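Local coordinates for DNA mismatch repair protein PMS1 (Saccharomyces cerevisiae, PDB 3H4L) that probably binds and hydrolyses ATP through its N-terminal GHKL-type domain as part of DNA mismatch repair in yeast, at residues Asp13-Thr18 / Ala75-Thr80. Residues are numbered along the deposited sequence; the frame is centred on the assembly and turned at random.
Sequences DVHRIT and ALKHYT
Lys77 stretches straight out from its loop, its chain extended beyond CG, and His15 turns its ring to meet it with CG anti to the backbone N (chi1 164°). The end of the lysine chain passes the ND1 edge of the imidazole at a slant, with Lys77 CE 3.2 Å from His15 ND1, and Lys77 NZ donates to His15 ND1 at 2.7 Å, only 5° out of the ring plane. Since ND1 accepts here and His15 NE2 bonds to the carbonyl of Met129, the ring is gripped at both nitrogens, which fixes its rotation and is consistent with a neutral imidazole protonated on NE2. The ammonium also lies 3.4 Å from His15 O, and CB of Thr18 flanks it at 3.9 Å. Thr18 itself is tied back to its own helix: its OG1 donates to Val14 O at 2.6 Å, while Thr18 N reaches that same oxygen from the opposite face of the carbonyl plane. A methionine in place of Lys77 would probably leave His15 ND1 without its donor. The backbones stay well apart, with 8.8 Å between CA of His15 and CA of Lys77, and the His15 ring and the long Lys77 chain together span the interval. Lys77 also touches Ser103 of helix 101-107, and its side chain lies about 10 Å from the bound ATP analogue. The lysine thus links the N-terminal helix 11-22 to the loop between strand 56-61 and helix 80-83, which probably belongs to the ATP lid, as in other GHKL ATPases.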
loop_
_atom_site.group_PDB
_atom_site.type_symbol
_atom_site.label_atom_id
_atom_site.label_comp_id
_atom_site.label_asym_id
_atom_site.label_seq_id
_atom_site.Cartn_x
_atom_site.Cartn_y
_atom_site.Cartn_z
ATOM N N ASP B 13 -29.509 -10.423 -19.433
ATOM C CA ASP B 13 -29.119 -9.025 -19.575
ATOM C C ASP B 13 -29.751 -8.219 -18.452
ATOM O O ASP B 13 -29.069 -7.461 -17.765
ATOM C CB ASP B 13 -29.589 -8.471 -20.920
ATOM C CG ASP B 13 -28.876 -9.107 -22.083
ATOM O OD1 ASP B 13 -27.651 -8.896 -22.214
ATOM O OD2 ASP B 13 -29.534 -9.828 -22.861
ATOM N N VAL B 14 -31.058 -8.387 -18.272
ATOM C CA VAL B 14 -31.775 -7.684 -17.220
ATOM C C VAL B 14 -31.048 -7.906 -15.916
ATOM O O VAL B 14 -30.866 -6.977 -15.135
ATOM C CB VAL B 14 -33.183 -8.215 -17.038
ATOM C CG1 VAL B 14 -33.851 -7.487 -15.910
ATOM C CG2 VAL B 14 -33.957 -8.045 -18.310
ATOM N N HIS B 15 -30.636 -9.149 -15.686
ATOM C CA HIS B 15 -29.923 -9.489 -14.462
ATOM C C HIS B 15 -28.569 -8.789 -14.443
ATOM O O HIS B 15 -28.133 -8.307 -13.409
ATOM C CB HIS B 15 -29.767 -11.012 -14.353
ATOM C CG HIS B 15 -28.734 -11.455 -13.360
ATOM N ND1 HIS B 15 -28.724 -11.027 -12.049
ATOM C CD2 HIS B 15 -27.676 -12.290 -13.493
ATOM C CE1 HIS B 15 -27.700 -11.579 -11.419
ATOM N NE2 HIS B 15 -27.048 -12.349 -12.272
ATOM N N ARG B 16 -27.927 -8.708 -15.601
ATOM C CA ARG B 16 -26.620 -8.071 -15.720
ATOM C C ARG B 16 -26.682 -6.586 -15.404
ATOM O O ARG B 16 -25.904 -6.064 -14.596
ATOM C CB ARG B 16 -26.089 -8.248 -17.138
ATOM C CG ARG B 16 -24.582 -8.225 -17.223
ATOM C CD ARG B 16 -24.088 -8.285 -18.658
ATOM N NE ARG B 16 -24.154 -6.968 -19.262
ATOM C CZ ARG B 16 -25.058 -6.597 -20.156
ATOM N NH1 ARG B 16 -25.977 -7.461 -20.562
ATOM N NH2 ARG B 16 -25.051 -5.348 -20.616
ATOM N N ILE B 17 -27.613 -5.912 -16.070
ATOM C CA ILE B 17 -27.827 -4.484 -15.917
ATOM C C ILE B 17 -28.265 -4.118 -14.501
ATOM O O ILE B 17 -27.720 -3.183 -13.907
ATOM C CB ILE B 17 -28.877 -4.002 -16.944
ATOM C CG1 ILE B 17 -28.316 -4.201 -18.356
ATOM C CG2 ILE B 17 -29.251 -2.535 -16.706
ATOM C CD1 ILE B 17 -29.331 -3.958 -19.438
ATOM N N THR B 18 -29.236 -4.851 -13.958
ATOM C CA THR B 18 -29.732 -4.583 -12.610
ATOM C C THR B 18 -28.627 -4.756 -11.581
ATOM O O THR B 18 -28.434 -3.899 -10.718
ATOM C CB THR B 18 -30.857 -5.534 -12.213
ATOM O OG1 THR B 18 -31.851 -5.554 -13.240
ATOM C CG2 THR B 18 -31.498 -5.081 -10.907
ATOM N N ALA B 75 -26.151 -16.976 -3.476
ATOM C CA ALA B 75 -26.156 -15.893 -4.460
ATOM C C ALA B 75 -27.264 -15.911 -5.522
ATOM O O ALA B 75 -27.158 -15.225 -6.535
ATOM C CB ALA B 75 -24.792 -15.823 -5.144
ATOM N N LEU B 76 -28.320 -16.678 -5.302
ATOM C CA LEU B 76 -29.411 -16.720 -6.263
ATOM C C LEU B 76 -30.306 -15.505 -6.077
ATOM O O LEU B 76 -30.427 -14.981 -4.964
ATOM C CB LEU B 76 -30.263 -17.976 -6.061
ATOM C CG LEU B 76 -29.658 -19.356 -6.344
ATOM C CD1 LEU B 76 -30.658 -20.426 -5.950
ATOM C CD2 LEU B 76 -29.297 -19.484 -7.814
ATOM N N LYS B 77 -30.927 -15.053 -7.167
ATOM C CA LYS B 77 -31.867 -13.941 -7.090
ATOM C C LYS B 77 -33.235 -14.519 -6.736
ATOM O O LYS B 77 -33.617 -15.579 -7.230
ATOM C CB LYS B 77 -31.945 -13.187 -8.416
ATOM C CG LYS B 77 -31.085 -11.931 -8.433
ATOM C CD LYS B 77 -31.236 -11.119 -9.703
ATOM C CE LYS B 77 -30.418 -9.854 -9.584
ATOM N NZ LYS B 77 -30.248 -9.170 -10.878
ATOM N N HIS B 78 -33.969 -13.823 -5.877
ATOM C CA HIS B 78 -35.274 -14.287 -5.449
ATOM C C HIS B 78 -36.368 -13.981 -6.466
ATOM O O HIS B 78 -36.603 -12.826 -6.803
ATOM C CB HIS B 78 -35.617 -13.657 -4.090
ATOM C CG HIS B 78 -36.878 -14.184 -3.474
ATOM N ND1 HIS B 78 -38.101 -13.569 -3.634
ATOM C CD2 HIS B 78 -37.106 -15.270 -2.696
ATOM C CE1 HIS B 78 -39.027 -14.248 -2.977
ATOM N NE2 HIS B 78 -38.448 -15.285 -2.399
ATOM N N TYR B 79 -37.030 -15.030 -6.950
ATOM C CA TYR B 79 -38.128 -14.903 -7.910
ATOM C C TYR B 79 -39.290 -15.797 -7.443
ATOM O O TYR B 79 -39.112 -17.016 -7.299
ATOM C CB TYR B 79 -37.715 -15.390 -9.301
ATOM C CG TYR B 79 -36.500 -14.752 -9.945
ATOM C CD1 TYR B 79 -35.477 -15.554 -10.457
ATOM C CD2 TYR B 79 -36.408 -13.369 -10.126
ATOM C CE1 TYR B 79 -34.393 -15.007 -11.137
ATOM C CE2 TYR B 79 -35.318 -12.802 -10.810
ATOM C CZ TYR B 79 -34.312 -13.631 -11.317
ATOM O OH TYR B 79 -33.224 -13.108 -12.005
ATOM N N THR B 80 -40.468 -15.210 -7.215
ATOM C CA THR B 80 -41.642 -15.984 -6.791
ATOM C C THR B 80 -41.716 -17.237 -7.652
ATOM O O THR B 80 -41.828 -18.355 -7.153
ATOM C CB THR B 80 -42.957 -15.177 -6.986
ATOM O OG1 THR B 80 -43.037 -14.142 -6.007
ATOM C CG2 THR B 80 -44.183 -16.069 -6.849
#